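Putative pachytene checkpoint protein 2 (Caenorhabditis elegans, PDB 4XGU) binds ATP as an AAA+ ATPase that remodels proteins, and probably plays a key role in chromosome recombination during meiosis. Local coordinates at residues S134-E137 and N138-Y141; N43-N46 and W47-I50. One frame throughout, in Å; residues are numbered along the deposited sequence.

Overall arrangement
From the N terminus the chain first reaches contact 2, in the loop between helix 30-41 and strand 68-72 of the N-terminal domain. There 43-46 and 47-50 reverse direction through a tight turn. Contact 1 follows at 134-141, where the short helix 135-138 ends and runs into the loop before helix 145-161, at the adenine of the bound ADP. Each contact closes a local turn. They lie in series and neither nests in nor crosses the other. Their centres are about 13 Å apart, yet they touch: Glu-137 packs on Trp-47 and Pro-49, and Lys-48 NZ makes a weak hydrogen bond to the backbone O of Glu-137. The N-terminal domain thus meets the nucleotide-binding region.

Contact 1: S134-E137 and N138-Y141; sequences SIWE and NLIY. With ADP (adenosine-5'-diphosphate), chain H.
Leu-139 packs beside Ile-135 at the end of a short helix that leads into the adenine pocket of this AAA+ ATPase. This is the tight side. CD1 of Leu-139 lies 3.8 Å from CG2 of Ile-135, and the two side chains run the same way. With CG1 of Ile-135 anti to its carbonyl carbon (chi1 -64°), CG2 stands anti to the backbone N and faces Leu-139. The same CD1 approaches the Trp-136 ring obliquely. Leu-139 and Ile-135 also touch helix 185-199, while Trp-136 meets His-195 edge-to-face. The backbone turn is held by Leu-139 N on Trp-136 O at 3.2 Å. Bonds from Asn-138 N and Leu-139 N to Ile-135 O are weak.

The looser side holds Ser-134, Glu-137 and Asn-138, all partly exposed. The amide of Asn-138 lies near Ser-134, but its modelled place is doubtful. Lys-167 of the second subunit packs on Ser-134 and Asn-138, and also on Ile-135.

Beyond the turn, Ile-140 binds the adenine with its backbone. Its N donates to ADP N1 at 2.9 Å, and its O accepts from ADP N6 at 2.8 Å. ADP N6 also sits over one face of the Tyr-141 ring, 3.6 Å from CZ of Tyr-141.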
loop_
_atom_site.group_PDB
_atom_site.type_symbol
_atom_site.label_atom_id
_atom_site.label_comp_id
_atom_site.label_asym_id
_atom_site.label_seq_id
_atom_site.Cartn_x
_atom_site.Cartn_y
_atom_site.Cartn_z
ATOM N N SER B 134 46.432 6.538 14.084
ATOM C CA SER B 134 47.173 5.825 13.047
ATOM C C SER B 134 46.321 5.503 11.820
ATOM O O SER B 134 46.782 4.843 10.888
ATOM C CB SER B 134 47.765 4.535 13.618
ATOM O OG SER B 134 48.543 3.860 12.643
ATOM N N ILE B 135 45.082 5.980 11.816
ATOM C CA ILE B 135 44.145 5.642 10.754
ATOM C C ILE B 135 44.565 6.191 9.394
ATOM O O ILE B 135 44.715 5.437 8.433
ATOM C CB ILE B 135 42.733 6.155 11.081
ATOM C CG1 ILE B 135 42.196 5.451 12.327
ATOM C CG2 ILE B 135 41.796 5.932 9.905
ATOM C CD1 ILE B 135 40.750 5.765 12.632
ATOM N N TRP B 136 44.768 7.505 9.330
ATOM C CA TRP B 136 44.945 8.208 8.060
ATOM C C TRP B 136 46.102 7.677 7.218
ATOM O O TRP B 136 45.935 7.412 6.027
ATOM C CB TRP B 136 45.146 9.700 8.316
ATOM C CG TRP B 136 44.992 10.547 7.090
ATOM C CD1 TRP B 136 45.987 11.159 6.383
ATOM C CD2 TRP B 136 43.766 10.876 6.424
ATOM N NE1 TRP B 136 45.457 11.849 5.321
ATOM C CE2 TRP B 136 44.096 11.691 5.324
ATOM C CE3 TRP B 136 42.424 10.561 6.653
ATOM C CZ2 TRP B 136 43.132 12.196 4.454
ATOM C CZ3 TRP B 136 41.468 11.063 5.790
ATOM C CH2 TRP B 136 41.827 11.873 4.704
ATOM N N GLU B 137 47.270 7.524 7.835
ATOM C CA GLU B 137 48.465 7.105 7.108
ATOM C C GLU B 137 48.322 5.700 6.542
ATOM O O GLU B 137 48.942 5.363 5.536
ATOM C CB GLU B 137 49.692 7.168 8.012
ATOM C CG GLU B 137 49.715 8.378 8.913
ATOM C CD GLU B 137 49.463 8.016 10.358
ATOM O OE1 GLU B 137 50.089 7.050 10.844
ATOM O OE2 GLU B 137 48.635 8.696 11.003
ATOM N N ASN B 138 47.498 4.888 7.193
ATOM C CA ASN B 138 47.348 3.491 6.811
ATOM C C ASN B 138 46.198 3.268 5.837
ATOM O O ASN B 138 46.007 2.162 5.338
ATOM C CB ASN B 138 47.158 2.634 8.057
ATOM C CG ASN B 138 48.304 2.779 9.026
ATOM O OD1 ASN B 138 49.467 2.668 8.642
ATOM N ND2 ASN B 138 47.988 3.050 10.287
ATOM N N LEU B 139 45.436 4.323 5.572
ATOM C CA LEU B 139 44.393 4.261 4.558
ATOM C C LEU B 139 45.025 4.362 3.174
ATOM O O LEU B 139 45.764 5.308 2.888
ATOM C CB LEU B 139 43.360 5.370 4.770
ATOM C CG LEU B 139 42.419 5.159 5.958
ATOM C CD1 LEU B 139 41.510 6.356 6.159
ATOM C CD2 LEU B 139 41.603 3.901 5.759
ATOM N N ILE B 140 44.733 3.384 2.320
ATOM C CA ILE B 140 45.374 3.289 1.010
ATOM C C ILE B 140 44.398 3.387 -0.159
ATOM O O ILE B 140 43.515 2.544 -0.318
ATOM C CB ILE B 140 46.146 1.971 0.863
ATOM C CG1 ILE B 140 47.139 1.804 2.012
ATOM C CG2 ILE B 140 46.853 1.924 -0.479
ATOM C CD1 ILE B 140 47.935 0.517 1.941
ATOM N N TYR B 141 44.578 4.411 -0.986
ATOM C CA TYR B 141 43.761 4.588 -2.177
ATOM C C TYR B 141 44.639 4.952 -3.366
ATOM O O TYR B 141 45.753 5.449 -3.196
ATOM C CB TYR B 141 42.695 5.662 -1.949
ATOM C CG TYR B 141 41.682 5.302 -0.883
ATOM C CD1 TYR B 141 40.661 4.400 -1.146
ATOM C CD2 TYR B 141 41.744 5.867 0.385
ATOM C CE1 TYR B 141 39.736 4.065 -0.180
ATOM C CE2 TYR B 141 40.821 5.539 1.360
ATOM C CZ TYR B 141 39.818 4.638 1.071
ATOM O OH TYR B 141 38.892 4.308 2.035
HETATM P PB ADP H . 33.260 0.833 5.945
HETATM O O1B ADP H . 33.431 0.797 4.447
HETATM O O2B ADP H . 33.142 2.226 6.512
HETATM O O3B ADP H . 32.231 -0.140 6.478
HETATM P PA ADP H . 35.312 0.796 7.888
HETATM O O1A ADP H . 35.753 2.228 7.705
HETATM O O2A ADP H . 34.361 0.431 9.006
HETATM O O3A ADP H . 34.676 0.282 6.496
HETATM O "O5'" ADP H . 36.645 -0.085 8.076
HETATM C "C5'" ADP H . 36.954 -1.176 7.215
HETATM C "C4'" ADP H . 38.256 -1.813 7.684
HETATM O "O4'" ADP H . 38.943 -2.376 6.564
HETATM C "C3'" ADP H . 39.181 -0.788 8.319
HETATM O "O3'" ADP H . 39.282 -1.018 9.727
HETATM C "C2'" ADP H . 40.529 -0.979 7.654
HETATM O "O2'" ADP H . 41.429 -1.624 8.560
HETATM C "C1'" ADP H . 40.277 -1.877 6.453
HETATM N N9 ADP H . 40.348 -1.057 5.217
HETATM C C8 ADP H . 39.308 -0.798 4.402
HETATM N N7 ADP H . 39.679 -0.020 3.353
HETATM C C5 ADP H . 40.991 0.233 3.491
HETATM C C6 ADP H . 42.008 0.993 2.731
HETATM N N6 ADP H . 41.677 1.645 1.592
HETATM N N1 ADP H . 43.270 1.009 3.212
HETATM C C2 ADP H . 43.604 0.361 4.345
HETATM N N3 ADP H . 42.732 -0.349 5.087
HETATM C C4 ADP H . 41.432 -0.452 4.719
#

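Contact 2: N43-N46 and W47-I50; sequences NARN and WKPI
Asn-43 meets Ile-50 across a chain reversal built on a type II beta turn from Arg-45 to Lys-48. It lies in the Pch2 N-terminal domain, in the loop between helix 30-41 and strand 68-72. The contact at Asn-43 is through its backbone: O lies 3.2 Å from CD1 of Ile-50. Ala-44 comes next. Its CB is 4.0 Å from that same CD1, an apolar touch at the open end of the turn. With CG1 anti to its carbonyl carbon (chi1 -63°) and an extended chi2, Ile-50 carries CD1 across to both residues.

Arg-45 closes the turn. Its O accepts from Lys-48 N at 3.0 Å. The side chains of Arg-45 and Lys-48 touch near their bases, CB to CB at 3.6 Å. Farther out, CG of Lys-48 lies at the edge of the guanidinium, near its plane. The charged ends part, with Arg-45 NH2 6.1 Å from Lys-48 NZ. Arg-45 NH2 makes a long, weak ion pair with Asp-357, and Lys-48 NZ a long, weak one with Asp-78.

Asn-46 and Trp-47 are the two central residues of the turn. Their side chains run side by side, with amide and indole planes 42° apart. Asn-46 OD1 accepts from Thr-73 N, and its ND2 donates to Arg-77 O. An alanine here is likely to leave Thr-73 N and Arg-77 O without these mates and to open a gap over a face of the indole. Trp-47 has a positive phi of 62°, as this turn type requires at its third position. Its NE1 donates to Thr-73 O, and the ring also packs on Met-150 of helix 145-161. Asn-46 OD1 lies over one face of the indole, and ND2 of Asn-46 comes 3.3 Å from CD1 of Trp-47.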
loop_
_atom_site.group_PDB
_atom_site.type_symbol
_atom_site.label_atom_id
_atom_site.label_comp_id
_atom_site.label_asym_id
_atom_site.label_seq_id
_atom_site.Cartn_x
_atom_site.Cartn_y
_atom_site.Cartn_z
ATOM N N ASN B 43 64.127 14.785 4.689
ATOM C CA ASN B 43 63.692 13.472 4.247
ATOM C C ASN B 43 62.326 13.167 4.831
ATOM O O ASN B 43 62.211 12.776 5.990
ATOM C CB ASN B 43 64.689 12.386 4.644
ATOM C CG ASN B 43 64.352 11.033 4.031
ATOM O OD1 ASN B 43 63.199 10.594 4.043
ATOM N ND2 ASN B 43 65.363 10.371 3.480
ATOM N N ALA B 44 61.294 13.345 4.021
ATOM C CA ALA B 44 59.936 13.109 4.473
ATOM C C ALA B 44 59.044 12.726 3.304
ATOM O O ALA B 44 59.247 13.180 2.178
ATOM C CB ALA B 44 59.392 14.339 5.176
ATOM N N ARG B 45 58.066 11.872 3.574
ATOM C CA ARG B 45 57.050 11.555 2.587
ATOM C C ARG B 45 55.754 12.256 2.978
ATOM O O ARG B 45 55.450 12.392 4.165
ATOM C CB ARG B 45 56.851 10.041 2.476
ATOM C CG ARG B 45 58.026 9.307 1.837
ATOM C CD ARG B 45 57.882 7.797 1.952
ATOM N NE ARG B 45 56.631 7.303 1.378
ATOM C CZ ARG B 45 56.496 6.878 0.125
ATOM N NH1 ARG B 45 57.536 6.890 -0.700
ATOM N NH2 ARG B 45 55.318 6.444 -0.307
ATOM N N ASN B 46 55.010 12.714 1.978
ATOM C CA ASN B 46 53.762 13.433 2.202
ATOM C C ASN B 46 52.772 12.625 3.039
ATOM O O ASN B 46 52.463 11.483 2.708
ATOM C CB ASN B 46 53.127 13.807 0.861
ATOM C CG ASN B 46 52.255 15.043 0.951
ATOM O OD1 ASN B 46 52.474 15.908 1.799
ATOM N ND2 ASN B 46 51.261 15.136 0.074
ATOM N N TRP B 47 52.304 13.220 4.134
ATOM C CA TRP B 47 51.342 12.588 5.043
ATOM C C TRP B 47 51.865 11.310 5.693
ATOM O O TRP B 47 51.101 10.561 6.303
ATOM C CB TRP B 47 50.034 12.284 4.310
ATOM C CG TRP B 47 49.411 13.492 3.718
ATOM C CD1 TRP B 47 49.302 13.794 2.393
ATOM C CD2 TRP B 47 48.819 14.581 4.430
ATOM N NE1 TRP B 47 48.667 15.003 2.235
ATOM C CE2 TRP B 47 48.362 15.508 3.473
ATOM C CE3 TRP B 47 48.627 14.863 5.787
ATOM C CZ2 TRP B 47 47.727 16.696 3.827
ATOM C CZ3 TRP B 47 47.996 16.042 6.137
ATOM C CH2 TRP B 47 47.553 16.943 5.163
ATOM N N LYS B 48 53.162 11.061 5.567
ATOM C CA LYS B 48 53.769 9.902 6.206
ATOM C C LYS B 48 54.550 10.337 7.438
ATOM O O LYS B 48 55.493 11.124 7.338
ATOM C CB LYS B 48 54.670 9.153 5.224
ATOM C CG LYS B 48 54.010 7.938 4.588
ATOM C CD LYS B 48 52.620 8.259 4.060
ATOM C CE LYS B 48 51.882 6.993 3.650
ATOM N NZ LYS B 48 50.468 7.264 3.266
ATOM N N PRO B 49 54.153 9.822 8.610
ATOM C CA PRO B 49 54.668 10.272 9.905
ATOM C C PRO B 49 56.090 9.808 10.199
ATOM O O PRO B 49 56.452 8.661 9.940
ATOM C CB PRO B 49 53.688 9.649 10.900
ATOM C CG PRO B 49 53.228 8.408 10.231
ATOM C CD PRO B 49 53.171 8.734 8.759
ATOM N N ILE B 50 56.884 10.722 10.744
ATOM C CA ILE B 50 58.227 10.416 11.197
ATOM C C ILE B 50 58.241 10.381 12.717
ATOM O O ILE B 50 57.719 11.290 13.363
ATOM C CB ILE B 50 59.237 11.452 10.688
ATOM C CG1 ILE B 50 59.291 11.424 9.162
ATOM C CG2 ILE B 50 60.609 11.201 11.289
ATOM C CD1 ILE B 50 60.296 12.382 8.574
#